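PDB 4TZH: Lic12234 from Leptospira interrogans, which is of unknown function but belongs to the leucine-rich repeat proteins of this pathogen and may act as a virulence factor. Local coordinates for residues R174-L179 against I185-S190; T123-E128 against D150-L155; S11-T16 against E38-L43. All coordinates share one frame; numbering follows the deposited sequence. Where two conformers were deposited one is given.

Contact 1 of 3, residues R174-L179 against I185-S190; sequences RNIRKL and ITIEIS. With ZN (zinc ion), chain K.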
loop_
_atom_site.group_PDB
_atom_site.type_symbol
_atom_site.label_atom_id
_atom_site.label_comp_id
_atom_site.label_asym_id
_atom_site.label_seq_id
_atom_site.Cartn_x
_atom_site.Cartn_y
_atom_site.Cartn_z
ATOM N N ARG A 174 -14.469 -22.143 -4.666
ATOM C CA ARG A 174 -15.577 -22.226 -3.719
ATOM C C ARG A 174 -15.132 -21.864 -2.299
ATOM O O ARG A 174 -15.891 -21.214 -1.574
ATOM C CB ARG A 174 -16.215 -23.638 -3.782
ATOM C CG ARG A 174 -17.390 -23.881 -2.862
ATOM C CD ARG A 174 -17.985 -25.270 -3.107
ATOM N NE ARG A 174 -18.346 -25.485 -4.514
ATOM C CZ ARG A 174 -19.498 -25.997 -4.937
ATOM N NH1 ARG A 174 -20.428 -26.370 -4.066
ATOM N NH2 ARG A 174 -19.728 -26.145 -6.236
ATOM N N ASN A 175 -13.915 -22.280 -1.910
ATOM C CA ASN A 175 -13.398 -22.002 -0.564
ATOM C C ASN A 175 -13.184 -20.504 -0.332
ATOM O O ASN A 175 -13.521 -19.987 0.739
ATOM C CB ASN A 175 -12.114 -22.793 -0.306
ATOM C CG ASN A 175 -12.309 -24.301 -0.264
ATOM O OD1 ASN A 175 -13.286 -24.863 -0.783
ATOM N ND2 ASN A 175 -11.364 -24.994 0.337
ATOM N N ILE A 176 -12.653 -19.822 -1.361
ATOM C CA ILE A 176 -12.404 -18.376 -1.348
ATOM C C ILE A 176 -13.752 -17.656 -1.212
ATOM O O ILE A 176 -13.934 -16.790 -0.349
ATOM C CB ILE A 176 -11.644 -17.963 -2.656
ATOM C CG1 ILE A 176 -10.254 -18.651 -2.775
ATOM C CG2 ILE A 176 -11.546 -16.427 -2.830
ATOM C CD1 ILE A 176 -9.157 -18.235 -1.743
ATOM N N ARG A 177 -14.701 -18.029 -2.073
ATOM C CA ARG A 177 -16.018 -17.407 -2.082
ATOM C C ARG A 177 -16.747 -17.650 -0.779
ATOM O O ARG A 177 -17.433 -16.742 -0.307
ATOM C CB ARG A 177 -16.848 -17.853 -3.289
ATOM C CG ARG A 177 -16.215 -17.429 -4.614
ATOM C CD ARG A 177 -17.077 -17.813 -5.801
ATOM N NE ARG A 177 -16.578 -17.223 -7.052
ATOM C CZ ARG A 177 -16.880 -16.000 -7.474
ATOM N NH1 ARG A 177 -17.681 -15.224 -6.756
ATOM N NH2 ARG A 177 -16.378 -15.541 -8.616
ATOM N N LYS A 178 -16.562 -18.851 -0.163
ATOM C CA LYS A 178 -17.187 -19.153 1.126
ATOM C C LYS A 178 -16.752 -18.187 2.232
ATOM O O LYS A 178 -17.552 -17.907 3.126
ATOM C CB LYS A 178 -16.906 -20.601 1.546
ATOM C CG LYS A 178 -18.026 -21.569 1.195
ATOM C CD LYS A 178 -17.710 -23.004 1.623
ATOM C CE LYS A 178 -18.651 -23.520 2.698
ATOM N NZ LYS A 178 -18.201 -24.821 3.261
ATOM N N LEU A 179 -15.515 -17.625 2.155
ATOM C CA LEU A 179 -15.058 -16.670 3.169
ATOM C C LEU A 179 -15.949 -15.426 3.226
ATOM O O LEU A 179 -16.057 -14.796 4.285
ATOM C CB LEU A 179 -13.599 -16.226 2.931
ATOM C CG LEU A 179 -12.504 -17.293 2.913
ATOM C CD1 LEU A 179 -11.178 -16.663 2.553
ATOM C CD2 LEU A 179 -12.408 -18.025 4.277
ATOM N N ILE A 185 -19.680 -8.604 -3.001
ATOM C CA ILE A 185 -18.286 -8.597 -3.456
ATOM C C ILE A 185 -18.218 -9.252 -4.823
ATOM O O ILE A 185 -19.003 -10.163 -5.117
ATOM C CB ILE A 185 -17.361 -9.366 -2.445
ATOM C CG1 ILE A 185 -15.861 -9.190 -2.780
ATOM C CG2 ILE A 185 -17.741 -10.853 -2.290
ATOM C CD1 ILE A 185 -14.900 -9.728 -1.662
ATOM N N THR A 186 -17.277 -8.817 -5.635
ATOM C CA THR A 186 -16.926 -9.541 -6.844
ATOM C C THR A 186 -15.493 -10.062 -6.643
ATOM O O THR A 186 -14.605 -9.312 -6.207
ATOM C CB THR A 186 -17.145 -8.749 -8.139
ATOM O OG1 THR A 186 -16.802 -9.629 -9.210
ATOM C CG2 THR A 186 -16.318 -7.485 -8.217
ATOM N N ILE A 187 -15.297 -11.329 -6.932
ATOM C CA ILE A 187 -14.016 -11.986 -6.782
ATOM C C ILE A 187 -13.534 -12.357 -8.166
ATOM O O ILE A 187 -14.259 -13.024 -8.921
ATOM C CB ILE A 187 -14.138 -13.201 -5.833
ATOM C CG1 ILE A 187 -14.566 -12.706 -4.420
ATOM C CG2 ILE A 187 -12.783 -13.920 -5.740
ATOM C CD1 ILE A 187 -15.005 -13.822 -3.462
ATOM N N GLU A 188 -12.310 -11.927 -8.482
ATOM C CA GLU A 188 -11.707 -12.226 -9.766
ATOM C C GLU A 188 -10.624 -13.271 -9.609
ATOM O O GLU A 188 -9.599 -13.016 -9.010
ATOM C CB GLU A 188 -11.166 -10.925 -10.368
ATOM C CG GLU A 188 -12.280 -10.022 -10.917
ATOM C CD GLU A 188 -13.036 -10.618 -12.095
ATOM O OE1 GLU A 188 -12.600 -11.662 -12.626
ATOM O OE2 GLU A 188 -14.068 -10.018 -12.498
ATOM N N ILE A 189 -10.879 -14.474 -10.117
ATOM C CA ILE A 189 -9.901 -15.578 -10.068
ATOM C C ILE A 189 -9.742 -16.092 -11.504
ATOM O O ILE A 189 -10.758 -16.399 -12.145
ATOM C CB ILE A 189 -10.346 -16.696 -9.081
ATOM C CG1 ILE A 189 -10.472 -16.173 -7.628
ATOM C CG2 ILE A 189 -9.383 -17.914 -9.136
ATOM C CD1 ILE A 189 -11.258 -17.144 -6.665
ATOM N N SER A 190 -8.483 -16.177 -12.010
ATOM C CA SER A 190 -8.157 -16.688 -13.367
ATOM C C SER A 190 -8.357 -18.209 -13.410
ATOM O O SER A 190 -7.665 -18.918 -14.143
ATOM C CB SER A 190 -6.717 -16.347 -13.761
ATOM O OG SER A 190 -6.518 -15.004 -14.169
HETATM ZN ZN ZN K . -13.861 -12.150 -14.101
#
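This is a helix-on-strand contact at the C-terminal end of a leucine-rich repeat solenoid, where I176 and R177 of helix 173-179 lie against I187 and I189 at the last edge of the parallel sheet. The register is set by R177 and I187, whose CA atoms are 7.4 Å apart. Apolar branches do most of the work. I176 turns its CG2 toward the strand, and this one methyl meets two isoleucines: CG2 of I187 at 4.0 Å and CD1 of I189 at 3.9 Å. Both I176 and I189 were modelled in two conformers, so both distances hold for the conformers given here. I187 runs its CG1 arm anti to its own carbonyl carbon (chi1 -62°), and the CD1 at the end of that arm reaches CG of R177 at 4.0 Å.

R177 leaves the helix beside the strand rather than straight at it. Its chain is stretched from CG to NE and runs antiparallel alongside the I187 side chain, which lays one face of the guanidinium over the isoleucine, with I187 CB 4.0 Å above the plane and offset toward the rim. NH2 comes to 3.3 Å from the carbonyl O of I187. The firm polar partner of the arginine is E173, one turn back on the same helix, in a salt bridge through NE. E188, between the two inward isoleucines, points away from the helix and binds a zinc ion through OE1 at 2.0 Å, the same oxygen accepting a hydrogen bond from W164.

The helix is the crossover of a beta-alpha-beta unit: the chain leaves strand 160-162, passes through helix 173-179, and returns as strand 186-188, paired in parallel with 160-162 through backbone hydrogen bonds of T186 with R159 and L161 and of E188 with L161 and L163.

Contact 2 of 3, residues T123-E128 against D150-L155; sequences TTLPKE and DELGQL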
loop_
_atom_site.group_PDB
_atom_site.type_symbol
_atom_site.label_atom_id
_atom_site.label_comp_id
_atom_site.label_asym_id
_atom_site.label_seq_id
_atom_site.Cartn_x
_atom_site.Cartn_y
_atom_site.Cartn_z
ATOM N N THR A 123 3.393 -14.797 -1.544
ATOM C CA THR A 123 2.968 -16.184 -1.480
ATOM C C THR A 123 1.719 -16.315 -0.644
ATOM O O THR A 123 0.973 -17.271 -0.809
ATOM C CB THR A 123 4.094 -17.126 -1.021
ATOM O OG1 THR A 123 4.450 -16.764 0.314
ATOM C CG2 THR A 123 5.299 -17.056 -1.936
ATOM N N THR A 124 1.464 -15.340 0.230
ATOM C CA THR A 124 0.273 -15.276 1.069
ATOM C C THR A 124 0.125 -13.873 1.624
ATOM O O THR A 124 0.858 -12.956 1.234
ATOM C CB THR A 124 0.294 -16.342 2.192
ATOM O OG1 THR A 124 -1.018 -16.411 2.761
ATOM C CG2 THR A 124 1.349 -16.058 3.278
ATOM N N LEU A 125 -0.851 -13.694 2.506
ATOM C CA LEU A 125 -1.077 -12.449 3.204
ATOM C C LEU A 125 -1.000 -12.761 4.673
ATOM O O LEU A 125 -1.392 -13.874 5.071
ATOM C CB LEU A 125 -2.459 -11.877 2.870
ATOM C CG LEU A 125 -2.679 -11.503 1.402
ATOM C CD1 LEU A 125 -4.163 -11.308 1.114
ATOM C CD2 LEU A 125 -1.874 -10.292 1.018
ATOM N N PRO A 126 -0.531 -11.810 5.499
ATOM C CA PRO A 126 -0.481 -12.083 6.941
ATOM C C PRO A 126 -1.886 -12.094 7.518
ATOM O O PRO A 126 -2.771 -11.440 6.966
ATOM C CB PRO A 126 0.335 -10.907 7.502
ATOM C CG PRO A 126 0.114 -9.789 6.534
ATOM C CD PRO A 126 -0.032 -10.452 5.179
ATOM N N LYS A 127 -2.091 -12.785 8.632
ATOM C CA LYS A 127 -3.412 -12.839 9.266
ATOM C C LYS A 127 -3.940 -11.440 9.610
ATOM O O LYS A 127 -5.151 -11.208 9.564
ATOM C CB LYS A 127 -3.386 -13.744 10.518
ATOM C CG LYS A 127 -2.419 -13.296 11.608
ATOM C CD LYS A 127 -2.243 -14.382 12.680
ATOM C CE LYS A 127 -1.272 -13.917 13.747
ATOM N NZ LYS A 127 -0.769 -15.049 14.575
ATOM N N GLU A 128 -3.023 -10.498 9.896
ATOM C CA GLU A 128 -3.348 -9.126 10.265
ATOM C C GLU A 128 -4.006 -8.352 9.131
ATOM O O GLU A 128 -4.517 -7.258 9.367
ATOM C CB GLU A 128 -2.120 -8.377 10.823
ATOM C CG GLU A 128 -1.603 -8.953 12.137
ATOM C CD GLU A 128 -0.695 -10.165 12.034
ATOM O OE1 GLU A 128 -0.333 -10.555 10.900
ATOM O OE2 GLU A 128 -0.310 -10.705 13.099
ATOM N N ASP A 150 -7.875 -17.203 6.209
ATOM C CA ASP A 150 -9.306 -17.120 6.522
ATOM C C ASP A 150 -9.694 -15.735 7.034
ATOM O O ASP A 150 -10.829 -15.303 6.815
ATOM C CB ASP A 150 -9.716 -18.182 7.551
ATOM C CG ASP A 150 -9.600 -19.614 7.079
ATOM O OD1 ASP A 150 -9.545 -19.834 5.850
ATOM O OD2 ASP A 150 -9.599 -20.519 7.935
ATOM N N GLU A 151 -8.735 -15.011 7.666
ATOM C CA GLU A 151 -8.962 -13.665 8.187
ATOM C C GLU A 151 -9.349 -12.668 7.097
ATOM O O GLU A 151 -9.927 -11.637 7.409
ATOM C CB GLU A 151 -7.749 -13.161 8.985
ATOM C CG GLU A 151 -7.526 -13.895 10.305
ATOM C CD GLU A 151 -6.721 -15.177 10.234
ATOM O OE1 GLU A 151 -6.348 -15.601 9.116
ATOM O OE2 GLU A 151 -6.449 -15.754 11.312
ATOM N N LEU A 152 -9.103 -12.992 5.810
ATOM C CA LEU A 152 -9.545 -12.103 4.736
ATOM C C LEU A 152 -11.067 -11.938 4.764
ATOM O O LEU A 152 -11.600 -10.885 4.424
ATOM C CB LEU A 152 -9.057 -12.618 3.377
ATOM C CG LEU A 152 -8.902 -11.560 2.294
ATOM C CD1 LEU A 152 -7.751 -10.632 2.590
ATOM C CD2 LEU A 152 -8.652 -12.197 0.946
ATOM N N GLY A 153 -11.755 -12.966 5.259
ATOM C CA GLY A 153 -13.202 -12.937 5.389
ATOM C C GLY A 153 -13.712 -11.913 6.386
ATOM O O GLY A 153 -14.910 -11.624 6.413
ATOM N N GLN A 154 -12.801 -11.333 7.210
ATOM C CA GLN A 154 -13.163 -10.296 8.173
ATOM C C GLN A 154 -13.341 -8.945 7.502
ATOM O O GLN A 154 -13.828 -8.014 8.149
ATOM C CB GLN A 154 -12.105 -10.179 9.292
ATOM C CG GLN A 154 -11.954 -11.452 10.137
ATOM C CD GLN A 154 -10.687 -11.477 10.976
ATOM O OE1 GLN A 154 -9.889 -10.520 11.028
ATOM N NE2 GLN A 154 -10.468 -12.594 11.654
ATOM N N LEU A 155 -12.919 -8.811 6.219
ATOM C CA LEU A 155 -12.985 -7.525 5.510
ATOM C C LEU A 155 -14.388 -7.324 4.947
ATOM O O LEU A 155 -14.649 -7.557 3.773
ATOM C CB LEU A 155 -11.914 -7.465 4.401
ATOM C CG LEU A 155 -10.474 -7.715 4.855
ATOM C CD1 LEU A 155 -9.546 -7.663 3.664
ATOM C CD2 LEU A 155 -10.030 -6.715 5.901
#
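E151 sets its CG anti to the carbonyl carbon and folds back at chi2 (86°), which brings its carboxylate against CB of K127. A separate torsion, K127 chi1 (60°), puts the lysine CG between the backbone N and the carbonyl carbon and starts the chain on a course away from E151. The two residues sit on successive turns of the leucine-rich repeat solenoid, in the short 3-10 segments that link one strand of the parallel sheet to the next. K127 CB lies over the flat of the carboxylate, 3.6 Å from E151 CD and at nearly equal distances from the two oxygens. Beyond CG the lysine runs out extended, and NZ ends 6.6 Å from E151 OE2, too far for a salt bridge. Any attraction between the two charges would therefore act only at a distance.

Below this surface layer the repeat core closes up. L125 and L152 point their branches inward and meet methyl to methyl, CD1 of L125 lying 3.9 Å from CD1 of L152. L125 also rests on L140 and L152 on I129, so the pair belongs to the continuous hydrophobic filling shared by neighbouring turns. Ahead of L125, T124 OG1 is hydrogen-bonded to S147 O, a further tie to the following repeat. Back at the surface, the carbonyl O of K127 lies 3.3 Å from CB of E151.

Contact 3 of 3, residues S11-T16 against E38-L43; sequences SDALKT and EQLVNL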
loop_
_atom_site.group_PDB
_atom_site.type_symbol
_atom_site.label_atom_id
_atom_site.label_comp_id
_atom_site.label_asym_id
_atom_site.label_seq_id
_atom_site.Cartn_x
_atom_site.Cartn_y
_atom_site.Cartn_z
ATOM N N SER A 11 14.273 19.671 -2.105
ATOM C CA SER A 11 14.992 20.796 -1.517
ATOM C C SER A 11 14.152 22.065 -1.455
ATOM O O SER A 11 14.159 22.747 -0.416
ATOM C CB SER A 11 16.329 21.018 -2.220
ATOM O OG SER A 11 16.230 21.121 -3.631
ATOM N N ASP A 12 13.410 22.371 -2.533
ATOM C CA ASP A 12 12.511 23.526 -2.545
ATOM C C ASP A 12 11.405 23.333 -1.503
ATOM O O ASP A 12 11.127 24.273 -0.770
ATOM C CB ASP A 12 11.863 23.738 -3.923
ATOM C CG ASP A 12 12.765 24.283 -5.005
ATOM O OD1 ASP A 12 13.816 24.876 -4.663
ATOM O OD2 ASP A 12 12.391 24.174 -6.195
ATOM N N ALA A 13 10.836 22.106 -1.375
ATOM C CA ALA A 13 9.775 21.836 -0.383
ATOM C C ALA A 13 10.270 22.112 1.013
ATOM O O ALA A 13 9.504 22.633 1.812
ATOM C CB ALA A 13 9.295 20.382 -0.475
ATOM N N LEU A 14 11.543 21.769 1.311
ATOM C CA LEU A 14 12.114 22.005 2.628
ATOM C C LEU A 14 12.283 23.487 2.986
ATOM O O LEU A 14 12.488 23.782 4.158
ATOM C CB LEU A 14 13.450 21.264 2.771
ATOM C CG LEU A 14 13.335 19.752 2.735
ATOM C CD1 LEU A 14 14.699 19.108 2.724
ATOM C CD2 LEU A 14 12.488 19.245 3.897
ATOM N N LYS A 15 12.176 24.388 2.008
ATOM C CA LYS A 15 12.274 25.831 2.283
ATOM C C LYS A 15 11.014 26.340 3.011
ATOM O O LYS A 15 11.098 27.299 3.772
ATOM C CB LYS A 15 12.516 26.633 0.993
ATOM C CG LYS A 15 13.853 26.344 0.327
ATOM C CD LYS A 15 14.320 27.462 -0.600
ATOM C CE LYS A 15 15.807 27.588 -0.453
ATOM N NZ LYS A 15 16.338 28.743 -1.222
ATOM N N THR A 16 9.851 25.689 2.807
ATOM C CA THR A 16 8.597 26.089 3.466
ATOM C C THR A 16 7.925 24.765 3.801
ATOM O O THR A 16 6.966 24.354 3.139
ATOM C CB THR A 16 7.732 26.873 2.463
ATOM O OG1 THR A 16 7.867 26.227 1.200
ATOM C CG2 THR A 16 8.129 28.319 2.344
ATOM N N GLU A 38 10.711 13.860 6.936
ATOM C CA GLU A 38 9.940 14.069 8.168
ATOM C C GLU A 38 9.596 15.534 8.438
ATOM O O GLU A 38 8.720 15.795 9.266
ATOM C CB GLU A 38 10.673 13.491 9.377
ATOM C CG GLU A 38 11.971 14.193 9.681
ATOM C CD GLU A 38 12.662 13.642 10.911
ATOM O OE1 GLU A 38 11.971 13.072 11.786
ATOM O OE2 GLU A 38 13.904 13.759 10.985
ATOM N N GLN A 39 10.297 16.475 7.780
ATOM C CA GLN A 39 9.978 17.892 8.004
ATOM C C GLN A 39 8.637 18.318 7.374
ATOM O O GLN A 39 8.092 19.364 7.750
ATOM C CB GLN A 39 11.089 18.786 7.466
ATOM C CG GLN A 39 12.379 18.660 8.263
ATOM C CD GLN A 39 13.448 19.539 7.665
ATOM O OE1 GLN A 39 13.231 20.713 7.371
ATOM N NE2 GLN A 39 14.623 18.989 7.479
ATOM N N LEU A 40 8.111 17.522 6.425
ATOM C CA LEU A 40 6.893 17.880 5.695
ATOM C C LEU A 40 5.699 17.395 6.468
ATOM O O LEU A 40 4.970 16.507 6.037
ATOM C CB LEU A 40 6.949 17.315 4.267
ATOM C CG LEU A 40 8.216 17.687 3.473
ATOM C CD1 LEU A 40 8.115 17.161 2.030
ATOM C CD2 LEU A 40 8.392 19.214 3.393
ATOM N N VAL A 41 5.517 17.978 7.661
ATOM C CA VAL A 41 4.537 17.458 8.619
ATOM C C VAL A 41 3.094 17.459 8.130
ATOM O O VAL A 41 2.301 16.641 8.610
ATOM C CB VAL A 41 4.672 18.168 9.965
ATOM C CG1 VAL A 41 6.045 17.889 10.576
ATOM C CG2 VAL A 41 4.435 19.672 9.822
ATOM N N ASN A 42 2.749 18.348 7.161
ATOM C CA ASN A 42 1.380 18.446 6.655
ATOM C C ASN A 42 1.169 17.699 5.367
ATOM O O ASN A 42 0.123 17.841 4.738
ATOM C CB ASN A 42 0.989 19.901 6.502
ATOM C CG ASN A 42 0.874 20.555 7.852
ATOM O OD1 ASN A 42 0.404 19.940 8.810
ATOM N ND2 ASN A 42 1.392 21.781 7.980
ATOM N N LEU A 43 2.162 16.912 4.956
ATOM C CA LEU A 43 2.057 16.176 3.698
ATOM C C LEU A 43 0.829 15.257 3.685
ATOM O O LEU A 43 0.633 14.448 4.610
ATOM C CB LEU A 43 3.325 15.373 3.489
ATOM C CG LEU A 43 3.571 14.942 2.045
ATOM C CD1 LEU A 43 3.828 16.166 1.142
ATOM C CD2 LEU A 43 4.765 13.980 1.984
HETATM O O HOH W 1 14.082 23.057 6.241
#
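Q39 leans across to L14 where the first helix of the chain, 10-13, and the turn after it meet the first full turn of the leucine-rich repeat solenoid. From its CB outward the glutamine lies across one methyl, L14 CD2. CB begins the contact at 3.9 Å from L14 CD2. CG continues the chain anti to the carbonyl carbon (chi1 -68°), and the extended chi2 carries CD on until it too is 3.9 Å from that methyl. At the tip, OE1 passes L14 CD2 at 3.8 Å, and NE2 is only slightly farther from it. The two side chains cross at about a right angle, with the leucine branch ending against the shaft and amide of the glutamine.

OE1 has a polar task as well. A water donates to it and, with its other hydrogen, to the backbone carbonyl O of L14, so a single molecule bridges the carbonyl of L14 and the side chain of Q39. The protein makes no direct hydrogen bond between the two segments here.

Deeper in, L40 supplies the apolar floor. Its CD2 lies 4.1 Å from both A13 CB and L14 CD2, wedged between two consecutive residues of the N-terminal segment. L40 also touches L23 on strand 22-24, while A13 rests on V20, an arrangement consistent with the helix capping the N-terminal end of the repeat core. L40 sits at the centre of an inverse gamma turn and starts a type I beta turn that leads on to L43. A bound zinc ion lies about 7 Å from the side chain of A13. The bridging water is 2.7 Å from Q39 OE1 and likewise 2.7 Å from L14 O.

Along the chain the order is contact 3, contact 2, contact 1, each closing before the next opens, as expected of a solenoid built turn by turn. Contacts 1 and 3 stand at its two ends, on opposite sides of the chain's centre and about 43 Å apart between centres, contact 1 on outermost strand 186-188 of the one parallel sheet, contact 3 next to outermost strand 22-24. Centre to centre, contact 2 lies about 36 Å from contact 3 but only about 13 Å from contact 1, and these two touch: L179 CD2 packs against D150 OD1 at 3.7 Å. The closing helix 173-179 therefore rests on the last repeats, while helix 10-13 lies at the far end, with no touch between contact 3 and the other two.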